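Local structure of ferrichrome ABC transporter substrate-binding protein (Staphylococcus pseudintermedius, 5FLY) at residues 33-38 with 118-123; 51-54 with 58-61; 72-77 with 94-99; 219-224 with 231-236; 255-260 with 266-271. The protein probably binds ferric hydroxamate siderophores such as ferrichrome outside the cell membrane and delivers them to an ABC transporter for iron uptake. One frame throughout, in Å; residues are numbered along the deposited sequence.

In the fold
Interactions 1, 2 and 3 belong to the lobe built round the parallel sheet of strands 68-69, 46-50, 28-30, 84-88 and 103-106. Interaction 4 lies in the other lobe, at strand 218-223 of the mixed sheet. Along the chain, interactions 2 and 3 both fall between the two segments of interaction 1; interactions 4 and 5 follow. Interaction 5 comes after strand 249-253 of the mixed sheet and joins helices 254-257 and 262-278. Interactions 1, 2 and 5 touch, with centres 13 to 16 Å apart: Y259 meets P33 and L59, A36 packs on V53 and V58 on V256. Elements of both lobes thus meet beside the polyether, consistent with a two-lobed binding protein.

Interaction 1 (33-38 with 118-123)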
# COMPACT_ATOMS: atom_id res chain seq x y z
N PRO A 33 3.99 8.84 -2.47
CA PRO A 33 3.58 7.92 -3.53
C PRO A 33 2.38 7.04 -3.17
O PRO A 33 1.71 6.55 -4.08
CB PRO A 33 4.83 7.07 -3.77
CG PRO A 33 5.68 7.24 -2.55
CD PRO A 33 5.39 8.63 -2.07
N THR A 34 2.14 6.83 -1.89
CA THR A 34 0.96 6.10 -1.44
C THR A 34 -0.33 6.61 -2.09
O THR A 34 -1.20 5.80 -2.41
CB THR A 34 0.84 6.18 0.09
OG1 THR A 34 1.98 5.51 0.66
CG2 THR A 34 -0.44 5.55 0.59
N TYR A 35 -0.43 7.92 -2.30
CA TYR A 35 -1.67 8.55 -2.76
C TYR A 35 -1.68 8.80 -4.27
O TYR A 35 -2.70 9.22 -4.83
CB TYR A 35 -1.91 9.87 -1.99
CG TYR A 35 -1.85 9.59 -0.51
CD1 TYR A 35 -2.92 8.97 0.15
CD2 TYR A 35 -0.70 9.86 0.22
CE1 TYR A 35 -2.85 8.65 1.48
CE2 TYR A 35 -0.62 9.56 1.54
CZ TYR A 35 -1.70 8.94 2.18
OH TYR A 35 -1.64 8.61 3.50
N ALA A 36 -0.57 8.51 -4.95
CA ALA A 36 -0.46 8.82 -6.37
C ALA A 36 -1.38 7.97 -7.23
O ALA A 36 -2.08 8.52 -8.09
CB ALA A 36 0.99 8.66 -6.81
N GLY A 37 -1.38 6.66 -7.03
CA GLY A 37 -2.20 5.78 -7.86
C GLY A 37 -3.67 6.10 -7.73
O GLY A 37 -4.41 6.08 -8.72
N GLY A 38 -4.11 6.38 -6.51
CA GLY A 38 -5.52 6.63 -6.26
C GLY A 38 -6.04 7.90 -6.92
O GLY A 38 -7.16 7.96 -7.43
N GLU A 118 -11.44 6.77 -0.52
CA GLU A 118 -12.56 7.69 -0.29
C GLU A 118 -12.07 9.11 -0.03
O GLU A 118 -12.69 10.07 -0.49
CB GLU A 118 -13.42 7.19 0.86
CG GLU A 118 -14.14 5.90 0.49
CD GLU A 118 -14.90 5.25 1.64
OE1 GLU A 118 -14.52 5.44 2.82
OE2 GLU A 118 -15.88 4.53 1.34
N ALA A 119 -10.97 9.25 0.69
CA ALA A 119 -10.36 10.56 0.88
C ALA A 119 -9.89 11.17 -0.45
O ALA A 119 -10.04 12.36 -0.67
CB ALA A 119 -9.19 10.47 1.84
N MET A 120 -9.33 10.35 -1.33
CA MET A 120 -8.91 10.84 -2.64
C MET A 120 -10.11 11.32 -3.42
O MET A 120 -10.06 12.38 -4.04
CB MET A 120 -8.16 9.76 -3.43
CG MET A 120 -6.92 9.21 -2.70
SD MET A 120 -5.66 10.40 -2.26
CE MET A 120 -6.09 10.68 -0.53
N GLY A 121 -11.21 10.58 -3.35
CA GLY A 121 -12.47 11.03 -3.94
C GLY A 121 -12.94 12.37 -3.39
O GLY A 121 -13.46 13.23 -4.13
N ASP A 122 -12.80 12.56 -2.08
CA ASP A 122 -13.22 13.81 -1.46
C ASP A 122 -12.38 14.99 -1.95
O ASP A 122 -12.91 16.07 -2.22
CB ASP A 122 -13.13 13.70 0.07
CG ASP A 122 -14.15 12.73 0.66
OD1 ASP A 122 -15.19 12.48 -0.01
OD2 ASP A 122 -13.93 12.24 1.80
N ILE A 123 -11.07 14.78 -2.10
CA ILE A 123 -10.18 15.83 -2.56
C ILE A 123 -10.58 16.34 -3.93
O ILE A 123 -10.62 17.56 -4.14
CB ILE A 123 -8.71 15.32 -2.59
CG1 ILE A 123 -8.20 15.21 -1.16
CG2 ILE A 123 -7.81 16.27 -3.38
CD1 ILE A 123 -6.89 14.46 -1.00
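Y35 and M120 form a Met-aromatic contact where the loop following strand 28-30 enters helix 36-41 and faces helix 113-124, in the lobe with the parallel sheet. P33 starts the turn: its carbonyl O accepts from A36 N at 3.1 Å, a turn that leads into the helix. T34 looks two ways. It touches the bound polyether and its OG1 is hydrogen-bonded to Y88 OH, while its CG2 lies 3.9 Å above the centre of the Y35 ring. Y35 carries the first segment's larger share of the contact. Its CG stands beside the backbone N, anti to the carbonyl carbon (chi1 -53°), and its CB and CD1 take the thioether of M120. The SD atom is 5.1 Å from the ring centroid and 70° off the ring normal, an oblique approach, and the two side chains cross at about a right angle. F106 stacks on the Y35 ring and also touches M120, tying both residues to strand 103-106. At G38 the backbones come nearest, the CA atoms of G38 and M120 being 6.5 Å apart, and Q117 NE2 holds G38 O by a hydrogen bond. M120 bends at both chi2 and chi3 to fill this buried seam, and its CE ends 3.7 Å from Y35 CD1.

Interaction 2 (51-54 with 58-61)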
# COMPACT_ATOMS: atom_id res chain seq x y z
N ASP A 51 9.29 10.83 -7.53
CA ASP A 51 9.99 9.97 -8.47
C ASP A 51 9.98 8.52 -7.98
O ASP A 51 10.39 7.62 -8.71
CB ASP A 51 11.42 10.47 -8.74
CG ASP A 51 12.30 10.48 -7.50
OD1 ASP A 51 11.98 9.85 -6.48
OD2 ASP A 51 13.36 11.14 -7.58
N GLN A 52 9.48 8.28 -6.76
CA GLN A 52 9.39 6.91 -6.27
C GLN A 52 8.39 6.08 -7.07
O GLN A 52 8.46 4.86 -7.06
CB GLN A 52 9.00 6.89 -4.79
CG GLN A 52 10.11 7.31 -3.86
CD GLN A 52 9.74 7.12 -2.41
OE1 GLN A 52 9.80 6.01 -1.87
NE2 GLN A 52 9.34 8.20 -1.76
N VAL A 53 7.45 6.72 -7.76
CA VAL A 53 6.46 5.94 -8.50
C VAL A 53 7.12 5.16 -9.64
O VAL A 53 6.61 4.13 -10.07
CB VAL A 53 5.30 6.81 -9.08
CG1 VAL A 53 4.55 7.52 -7.95
CG2 VAL A 53 5.78 7.80 -10.12
N ASP A 54 8.26 5.64 -10.11
CA ASP A 54 8.93 4.97 -11.22
C ASP A 54 9.56 3.65 -10.82
O ASP A 54 9.90 2.84 -11.69
CB ASP A 54 9.98 5.89 -11.83
CG ASP A 54 9.36 6.88 -12.82
OD1 ASP A 54 8.18 6.68 -13.20
OD2 ASP A 54 10.07 7.83 -13.22
N VAL A 58 3.88 -0.93 -11.87
CA VAL A 58 2.47 -0.60 -11.99
C VAL A 58 2.28 0.90 -12.13
O VAL A 58 1.64 1.36 -13.07
CB VAL A 58 1.68 -1.10 -10.76
CG1 VAL A 58 0.20 -0.70 -10.88
CG2 VAL A 58 1.83 -2.62 -10.61
N LEU A 59 2.82 1.66 -11.18
CA LEU A 59 2.63 3.10 -11.20
C LEU A 59 3.45 3.79 -12.30
O LEU A 59 3.02 4.79 -12.84
CB LEU A 59 2.98 3.71 -9.84
CG LEU A 59 2.19 3.15 -8.66
CD1 LEU A 59 2.67 3.78 -7.36
CD2 LEU A 59 0.69 3.35 -8.83
N ALA A 60 4.62 3.25 -12.65
CA ALA A 60 5.48 3.91 -13.63
C ALA A 60 4.75 4.12 -14.96
O ALA A 60 4.86 5.17 -15.57
CB ALA A 60 6.78 3.11 -13.86
N LYS A 61 3.99 3.12 -15.39
CA LYS A 61 3.32 3.23 -16.68
C LYS A 61 2.16 4.24 -16.62
O LYS A 61 1.74 4.74 -17.65
CB LYS A 61 2.81 1.86 -17.14
CG LYS A 61 1.92 1.18 -16.17
CD LYS A 61 1.29 -0.08 -16.76
CE LYS A 61 0.49 -0.82 -15.68
NZ LYS A 61 -0.33 0.11 -14.81
O HOH W 1 6.63 7.17 -15.19
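The backbone comes back on itself within a few residues, bringing the CA of D54 to 4.3 Å from that of A60, and the CA of V53 to 5.5 Å from that of L59. This short connection joins the 3-10 segment after strand 46-50 to helix 57-62. Its closest backbone polar pair, V53 O and A60 N at 3.4 Å, has too poor an angle for a hydrogen bond, so no direct polar bond spans the two segments. Carbon contacts do part of the work instead. V53 and L59 meet at their beta carbons, CB to CB 3.9 Å, and the CB of L59 also lies 3.7 Å from V53 O. The branch of L59 beyond that point reaches Y259 near the ligand pocket. On the outer side, the CB of D54 heads away from the helix, but its carboxylate returns: with CG beside the backbone N (chi1 -83°), OD1 comes to 3.9 Å from the CB of A60. Water 1 completes the link, donating to D54 OD1 at 2.6 Å and to A60 O at 2.7 Å. S56 OG accepts a hydrogen bond from L59 N at the start of the helix. The chemistry thus divides: aliphatic packing on the buried side, and on the exposed side two acceptors that cannot bond each other directly, so the water supplies both protons; K68 NZ adds a long, weak ion pair to D54 OD1.

Interaction 3 (72-77 with 94-99)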
# COMPACT_ATOMS: atom_id res chain seq x y z
N GLU A 72 13.07 15.56 -1.58
CA GLU A 72 13.34 16.79 -0.83
C GLU A 72 13.43 18.02 -1.73
O GLU A 72 13.83 19.08 -1.26
CB GLU A 72 14.65 16.65 -0.05
CG GLU A 72 14.68 15.48 0.91
CD GLU A 72 15.93 15.45 1.77
OE1 GLU A 72 16.87 16.25 1.51
OE2 GLU A 72 15.98 14.64 2.72
N ASP A 73 13.06 17.87 -3.00
CA ASP A 73 13.21 18.98 -3.95
C ASP A 73 12.05 19.98 -3.88
O ASP A 73 11.19 20.05 -4.76
CB ASP A 73 13.35 18.42 -5.38
CG ASP A 73 13.98 19.43 -6.33
OD1 ASP A 73 13.98 20.63 -6.01
OD2 ASP A 73 14.48 19.02 -7.41
N VAL A 74 12.05 20.79 -2.82
CA VAL A 74 11.01 21.79 -2.62
C VAL A 74 11.01 22.83 -3.76
O VAL A 74 9.97 23.33 -4.17
CB VAL A 74 11.21 22.51 -1.25
CG1 VAL A 74 10.22 23.66 -1.08
CG2 VAL A 74 11.08 21.52 -0.10
N GLU A 75 12.18 23.15 -4.28
CA GLU A 75 12.22 24.14 -5.35
C GLU A 75 11.56 23.59 -6.62
O GLU A 75 10.93 24.35 -7.35
CB GLU A 75 13.66 24.60 -5.61
CG GLU A 75 14.17 25.43 -4.45
CD GLU A 75 15.43 26.19 -4.75
OE1 GLU A 75 15.50 26.84 -5.81
OE2 GLU A 75 16.35 26.16 -3.91
N LYS A 76 11.65 22.28 -6.85
CA LYS A 76 10.91 21.67 -7.95
C LYS A 76 9.42 21.80 -7.71
O LYS A 76 8.68 22.18 -8.63
CB LYS A 76 11.28 20.20 -8.17
CG LYS A 76 10.52 19.50 -9.31
CD LYS A 76 10.75 20.12 -10.68
CE LYS A 76 9.91 19.37 -11.74
NZ LYS A 76 10.17 19.86 -13.13
N VAL A 77 8.97 21.51 -6.49
CA VAL A 77 7.54 21.62 -6.18
C VAL A 77 7.09 23.06 -6.49
O VAL A 77 6.11 23.28 -7.21
CB VAL A 77 7.23 21.23 -4.70
CG1 VAL A 77 5.76 21.44 -4.39
CG2 VAL A 77 7.61 19.78 -4.44
N THR A 94 7.39 19.91 5.53
CA THR A 94 5.99 20.30 5.53
C THR A 94 5.77 21.81 5.72
O THR A 94 4.89 22.38 5.10
CB THR A 94 5.18 19.55 6.63
OG1 THR A 94 5.89 19.59 7.88
CG2 THR A 94 4.98 18.13 6.23
N ASP A 95 6.58 22.46 6.56
CA ASP A 95 6.36 23.88 6.80
C ASP A 95 6.72 24.68 5.54
O ASP A 95 6.05 25.66 5.24
CB ASP A 95 7.18 24.39 8.01
CG ASP A 95 6.65 25.73 8.58
OD1 ASP A 95 5.60 25.73 9.26
OD2 ASP A 95 7.26 26.80 8.36
N LYS A 96 7.74 24.25 4.81
CA LYS A 96 8.15 24.92 3.57
C LYS A 96 7.06 24.74 2.50
O LYS A 96 6.69 25.68 1.80
CB LYS A 96 9.49 24.37 3.06
CG LYS A 96 10.72 24.80 3.88
CD LYS A 96 12.00 24.09 3.41
CE LYS A 96 12.42 24.53 2.00
NZ LYS A 96 13.57 23.72 1.44
N LEU A 97 6.53 23.53 2.40
CA LEU A 97 5.49 23.22 1.42
C LEU A 97 4.22 24.06 1.63
O LEU A 97 3.63 24.58 0.68
CB LEU A 97 5.16 21.73 1.46
CG LEU A 97 6.29 20.78 1.06
CD1 LEU A 97 5.95 19.35 1.39
CD2 LEU A 97 6.59 20.89 -0.41
N LYS A 98 3.81 24.22 2.89
CA LYS A 98 2.65 25.03 3.22
C LYS A 98 2.78 26.48 2.71
O LYS A 98 1.78 27.13 2.44
CB LYS A 98 2.42 25.02 4.74
CG LYS A 98 1.81 23.73 5.25
CD LYS A 98 2.07 23.55 6.74
CE LYS A 98 1.04 24.26 7.58
NZ LYS A 98 1.45 24.24 9.02
N LYS A 99 4.01 26.97 2.57
CA LYS A 99 4.22 28.32 2.04
C LYS A 99 3.95 28.37 0.54
O LYS A 99 3.65 29.43 -0.01
CB LYS A 99 5.64 28.81 2.33
CG LYS A 99 6.00 28.93 3.81
CD LYS A 99 7.46 29.38 3.97
CE LYS A 99 7.93 29.36 5.42
NZ LYS A 99 7.20 30.32 6.29
O HOH W 2 14.37 20.49 1.35
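V74 and K96 make the closest approach between segments 72-77 and 94-99, while V77 and L97 meet deeper, above the parallel sheet. The tight part centres on V74. The end of the lysine chain lies across both methyls, with K96 CE 3.9 Å from both CG1 and CG2 of V74, and K96 NZ passing 3.7 Å from V74 CG2. The bend of K96 at chi3 (68°) swings its end across the valine. One helical turn further on, V77 CG1 reaches L97 CD2 at 4.1 Å, the side chains crossing at about a right angle. Both of these residues are buried and also rest on strand 84-88, V77 against I85 and L97 against T87, so the two helices that flank this strand in sequence also share it as a floor. The outer side is much looser. Water 2 donates to E72 O at 3.0 Å and receives only a weak hydrogen bond from K96 NZ, 3.3 Å long. E75 OE2 stays 6.5 Å from K96 NZ, too far for an ion pair. Behind this rim the start of helix 74-79 is capped. D73 sits at the centre of an inverse gamma turn and acts as N-cap, its OD1 accepting from K76 N at 3.0 Å from above the carboxylate plane. Across the contact the ammonium of K96 is met by a valine methyl and, through a weak bond, by a water, so the two segments are coupled chiefly through apolar methyl and methylene surfaces.

Interaction 4 (219-224 with 231-236)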
# COMPACT_ATOMS: atom_id res chain seq x y z
N ILE A 219 3.05 -18.74 3.61
CA ILE A 219 4.08 -17.72 3.77
C ILE A 219 4.45 -17.10 2.43
O ILE A 219 4.90 -17.78 1.52
CB ILE A 219 5.35 -18.27 4.42
CG1 ILE A 219 5.02 -18.95 5.75
CG2 ILE A 219 6.39 -17.12 4.61
CD1 ILE A 219 6.20 -19.69 6.34
N ILE A 220 4.28 -15.80 2.36
CA ILE A 220 4.55 -15.05 1.16
C ILE A 220 5.73 -14.15 1.43
O ILE A 220 5.73 -13.41 2.41
CB ILE A 220 3.34 -14.24 0.72
CG1 ILE A 220 2.17 -15.18 0.41
CG2 ILE A 220 3.70 -13.36 -0.49
CD1 ILE A 220 0.84 -14.46 0.24
N THR A 221 6.75 -14.25 0.56
CA THR A 221 7.94 -13.41 0.64
C THR A 221 7.98 -12.40 -0.51
O THR A 221 8.05 -12.76 -1.68
CB THR A 221 9.22 -14.25 0.62
OG1 THR A 221 9.21 -15.10 1.77
CG2 THR A 221 10.48 -13.36 0.64
N ALA A 222 7.92 -11.13 -0.14
CA ALA A 222 8.07 -10.04 -1.09
C ALA A 222 9.54 -9.71 -1.24
O ALA A 222 10.21 -9.44 -0.24
CB ALA A 222 7.30 -8.82 -0.64
N LYS A 223 10.04 -9.78 -2.46
CA LYS A 223 11.45 -9.51 -2.72
C LYS A 223 11.64 -8.94 -4.11
O LYS A 223 10.76 -9.04 -4.98
CB LYS A 223 12.29 -10.77 -2.57
CG LYS A 223 11.92 -11.89 -3.55
CD LYS A 223 12.83 -13.11 -3.40
CE LYS A 223 14.24 -12.84 -3.92
NZ LYS A 223 14.28 -12.75 -5.40
N ALA A 224 12.80 -8.32 -4.32
CA ALA A 224 13.13 -7.83 -5.65
C ALA A 224 13.36 -8.98 -6.61
O ALA A 224 13.94 -9.99 -6.26
CB ALA A 224 14.36 -6.95 -5.59
N GLU A 231 18.37 -15.09 2.50
CA GLU A 231 19.11 -15.98 3.37
C GLU A 231 18.17 -16.77 4.30
O GLU A 231 18.43 -17.93 4.61
CB GLU A 231 20.13 -15.19 4.18
CG GLU A 231 21.10 -14.36 3.34
CD GLU A 231 21.90 -15.20 2.33
OE1 GLU A 231 22.11 -16.41 2.58
OE2 GLU A 231 22.31 -14.64 1.28
N PHE A 232 17.06 -16.15 4.71
CA PHE A 232 16.19 -16.77 5.71
C PHE A 232 15.38 -17.93 5.13
O PHE A 232 14.78 -18.69 5.89
CB PHE A 232 15.25 -15.73 6.36
CG PHE A 232 14.14 -15.21 5.48
CD1 PHE A 232 12.97 -15.94 5.33
CD2 PHE A 232 14.21 -13.95 4.89
CE1 PHE A 232 11.93 -15.47 4.54
CE2 PHE A 232 13.17 -13.46 4.12
CZ PHE A 232 12.02 -14.22 3.94
N GLN A 233 15.41 -18.11 3.81
CA GLN A 233 14.73 -19.25 3.21
C GLN A 233 15.63 -20.49 3.08
O GLN A 233 15.20 -21.54 2.58
CB GLN A 233 14.18 -18.88 1.84
CG GLN A 233 13.08 -17.82 1.87
CD GLN A 233 12.49 -17.60 0.50
OE1 GLN A 233 13.01 -18.11 -0.49
NE2 GLN A 233 11.41 -16.82 0.43
N LYS A 234 16.88 -20.39 3.54
CA LYS A 234 17.84 -21.48 3.37
C LYS A 234 18.01 -22.35 4.61
O LYS A 234 18.54 -23.46 4.52
CB LYS A 234 19.19 -20.90 2.97
CG LYS A 234 19.12 -20.04 1.72
CD LYS A 234 20.47 -19.44 1.39
CE LYS A 234 20.37 -18.48 0.21
NZ LYS A 234 21.69 -17.81 -0.04
N THR A 235 17.54 -21.86 5.76
CA THR A 235 17.79 -22.51 7.04
C THR A 235 17.02 -23.79 7.29
O THR A 235 15.98 -24.03 6.69
CB THR A 235 17.44 -21.57 8.22
OG1 THR A 235 16.04 -21.32 8.23
CG2 THR A 235 18.19 -20.24 8.12
N ALA A 236 17.51 -24.60 8.23
CA ALA A 236 16.75 -25.74 8.72
C ALA A 236 15.42 -25.28 9.32
O ALA A 236 14.39 -25.93 9.11
CB ALA A 236 17.56 -26.52 9.73
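T221 meets the ends of both F232 and Q233 and has the most surface buried of the three. It lies on strand 218-223 of the mixed sheet, and the other two come from the 3-10 turn that leads toward helix 236-239, packing against the sheet. T221 OG1 stands beside its backbone N and CG2 anti to it (chi1 -62°), which presents both branches to the turn. F232 approaches from the opposite direction: its CZ is 3.7 Å from OG1 and equally 3.7 Å from CG2 of T221, and OG1 lies at the ring edge, near its plane. The same ring packs edge-to-face with W238, which ties the turn to the following helix. Q233 arrives as an extended chain, chi2 -174°, that carries its amide to the strand. Its NE2 lies 3.1 Å from T221 OG1 and 3.4 Å from T221 CB. The firmer polar partner of NE2 is N251 OD1, on the neighbouring strand 249-253, to which it is hydrogen-bonded; Q233 OE1 receives a weak hydrogen bond from Q229 NE2. Beyond the contact, T235 OG1 caps helix 236-239 at W238 N. The bond to N251 OD1, aided weakly by Q229, probably restrains the rotation of the Q233 amide, placing a polar group beside two strands while the phenyl edge packs against the threonine.

Interaction 5 (255-260 with 266-271); sequences SVYWYN and DVIRKD. With 7PG (2,5,8,11,14,17,20,23-octaoxapentacosan-25-ol), chain P.
Helix 254-257 packs against the long helix 262-278 that follows it, Y257 lying on I268 while the connecting residues W258 and Y259 line the ligand pocket. At the centre is a CH-pi contact: I268 CG2 lies 3.5 Å from the centroid of the Y257 ring and only 5° off its normal, so the methyl is almost exactly centred over one face. Beside it, V256 CG1 touches V267 CG1 at 3.8 Å, the two valines crossing at about a right angle. The phenol end of Y257 reaches further along the long helix, where its OH donates to D271 OD2 over a short 2.5 Å. The anti lone pair of that oxygen is used, with ring and carboxylate planes 71° apart. D271 places its CG anti to the backbone N (chi1 -175°), turning the carboxylate to the phenol. On the pocket side, the polyether lays O1 3.5 Å above the W258 ring, over its centre, and S255 CA backs the opposite face. E162 OE2 holds W258 NE1, and the ligand C15 approaches W258 O at 3.3 Å. The OH bond at the ring's end and the methyl over its face probably restrain Y257, while Q275 NE2, second on the same OD2, steadies the carboxylate; the contact thus fixes the chain just before W258 and Y259.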
# COMPACT_ATOMS: atom_id res chain seq x y z
N SER A 255 8.44 -4.70 -5.75
CA SER A 255 8.27 -3.39 -6.39
C SER A 255 6.85 -3.24 -6.92
O SER A 255 6.35 -2.12 -7.03
CB SER A 255 9.28 -3.18 -7.51
OG SER A 255 9.01 -3.98 -8.65
N VAL A 256 6.21 -4.36 -7.25
CA VAL A 256 4.81 -4.34 -7.67
C VAL A 256 3.90 -4.23 -6.46
O VAL A 256 2.87 -3.55 -6.50
CB VAL A 256 4.46 -5.62 -8.47
CG1 VAL A 256 2.95 -5.78 -8.64
CG2 VAL A 256 5.14 -5.58 -9.83
N TYR A 257 4.28 -4.90 -5.38
CA TYR A 257 3.39 -5.10 -4.22
C TYR A 257 3.44 -4.03 -3.13
O TYR A 257 2.64 -4.07 -2.19
CB TYR A 257 3.71 -6.46 -3.58
CG TYR A 257 2.95 -7.62 -4.18
CD1 TYR A 257 3.22 -8.08 -5.46
CD2 TYR A 257 1.95 -8.25 -3.46
CE1 TYR A 257 2.51 -9.14 -6.01
CE2 TYR A 257 1.24 -9.30 -3.99
CZ TYR A 257 1.53 -9.74 -5.27
OH TYR A 257 0.84 -10.79 -5.81
N TRP A 258 4.37 -3.08 -3.21
CA TRP A 258 4.51 -2.11 -2.12
C TRP A 258 3.25 -1.30 -1.84
O TRP A 258 2.96 -1.00 -0.69
CB TRP A 258 5.64 -1.12 -2.39
CG TRP A 258 7.01 -1.65 -2.19
CD1 TRP A 258 7.41 -2.54 -1.24
CD2 TRP A 258 8.16 -1.36 -2.99
NE1 TRP A 258 8.75 -2.82 -1.39
CE2 TRP A 258 9.23 -2.10 -2.46
CE3 TRP A 258 8.38 -0.53 -4.10
CZ2 TRP A 258 10.51 -2.04 -3.00
CZ3 TRP A 258 9.67 -0.47 -4.64
CH2 TRP A 258 10.71 -1.22 -4.08
N TYR A 259 2.53 -0.92 -2.89
CA TYR A 259 1.46 0.07 -2.76
C TYR A 259 0.06 -0.55 -2.56
O TYR A 259 -0.10 -1.77 -2.64
CB TYR A 259 1.50 1.01 -3.98
CG TYR A 259 2.80 1.80 -3.97
CD1 TYR A 259 2.96 2.84 -3.07
CD2 TYR A 259 3.86 1.46 -4.79
CE1 TYR A 259 4.15 3.55 -3.00
CE2 TYR A 259 5.07 2.17 -4.72
CZ TYR A 259 5.19 3.21 -3.82
OH TYR A 259 6.37 3.92 -3.73
N ASN A 260 -0.93 0.28 -2.24
CA ASN A 260 -2.30 -0.20 -2.02
C ASN A 260 -3.34 0.68 -2.70
O ASN A 260 -4.49 0.73 -2.28
CB ASN A 260 -2.60 -0.33 -0.50
CG ASN A 260 -2.47 0.99 0.28
OD1 ASN A 260 -2.35 2.07 -0.28
ND2 ASN A 260 -2.51 0.87 1.60
N ASP A 266 -5.63 -4.01 -8.12
CA ASP A 266 -6.10 -4.90 -9.20
C ASP A 266 -5.05 -5.94 -9.56
O ASP A 266 -5.35 -7.13 -9.68
CB ASP A 266 -6.50 -4.09 -10.44
CG ASP A 266 -7.84 -3.38 -10.29
OD1 ASP A 266 -8.65 -3.77 -9.42
OD2 ASP A 266 -8.10 -2.42 -11.08
N VAL A 267 -3.80 -5.50 -9.72
CA VAL A 267 -2.72 -6.38 -10.10
C VAL A 267 -2.44 -7.43 -9.02
O VAL A 267 -2.30 -8.64 -9.33
CB VAL A 267 -1.44 -5.57 -10.39
CG1 VAL A 267 -0.25 -6.48 -10.64
CG2 VAL A 267 -1.68 -4.68 -11.60
N ILE A 268 -2.35 -7.00 -7.77
CA ILE A 268 -1.97 -7.93 -6.71
C ILE A 268 -3.13 -8.87 -6.36
O ILE A 268 -2.90 -10.00 -5.96
CB ILE A 268 -1.48 -7.20 -5.43
CG1 ILE A 268 -2.56 -6.30 -4.84
CG2 ILE A 268 -0.22 -6.41 -5.71
CD1 ILE A 268 -2.25 -5.84 -3.41
N ARG A 269 -4.37 -8.42 -6.54
CA ARG A 269 -5.52 -9.27 -6.31
C ARG A 269 -5.42 -10.44 -7.26
O ARG A 269 -5.55 -11.60 -6.87
CB ARG A 269 -6.84 -8.53 -6.54
CG ARG A 269 -8.08 -9.37 -6.29
CD ARG A 269 -9.33 -8.79 -6.96
NE ARG A 269 -9.18 -8.66 -8.41
CZ ARG A 269 -9.30 -9.67 -9.27
NH1 ARG A 269 -9.60 -10.89 -8.85
NH2 ARG A 269 -9.12 -9.46 -10.56
N LYS A 270 -5.16 -10.12 -8.52
CA LYS A 270 -5.12 -11.14 -9.57
C LYS A 270 -3.98 -12.12 -9.33
O LYS A 270 -4.17 -13.35 -9.43
CB LYS A 270 -4.97 -10.47 -10.94
CG LYS A 270 -5.30 -11.36 -12.11
CD LYS A 270 -5.13 -10.62 -13.43
CE LYS A 270 -6.12 -9.48 -13.61
NZ LYS A 270 -5.93 -8.79 -14.92
N ASP A 271 -2.81 -11.58 -9.02
CA ASP A 271 -1.61 -12.40 -8.86
C ASP A 271 -1.74 -13.28 -7.63
O ASP A 271 -1.42 -14.46 -7.68
CB ASP A 271 -0.37 -11.52 -8.74
CG ASP A 271 0.92 -12.34 -8.70
OD1 ASP A 271 1.13 -13.15 -9.62
OD2 ASP A 271 1.70 -12.18 -7.73
C2 7PG P . 8.48 1.89 -0.39
O1 7PG P . 9.55 1.04 -0.67
C3 7PG P . 9.76 0.06 0.31
C4 7PG P . 10.91 0.47 1.22
O2 7PG P . 11.37 -0.63 1.96
C5 7PG P . 10.39 -1.31 2.68
C6 7PG P . 10.91 -1.80 4.02
O3 7PG P . 9.88 -1.75 4.97
C7 7PG P . 9.71 -0.52 5.63
C8 7PG P . 8.37 -0.54 6.37
O4 7PG P . 8.06 0.71 6.95
C9 7PG P . 7.98 1.77 6.05
C10 7PG P . 7.03 2.88 6.49
O5 7PG P . 6.50 3.44 5.31
C11 7PG P . 5.38 4.28 5.43
C12 7PG P . 4.64 4.31 4.09
O6 7PG P . 3.33 3.81 4.24
C13 7PG P . 3.10 2.48 3.86
C14 7PG P . 3.20 2.34 2.35
O7 7PG P . 2.15 1.52 1.91
C15 7PG P . 1.71 1.78 0.60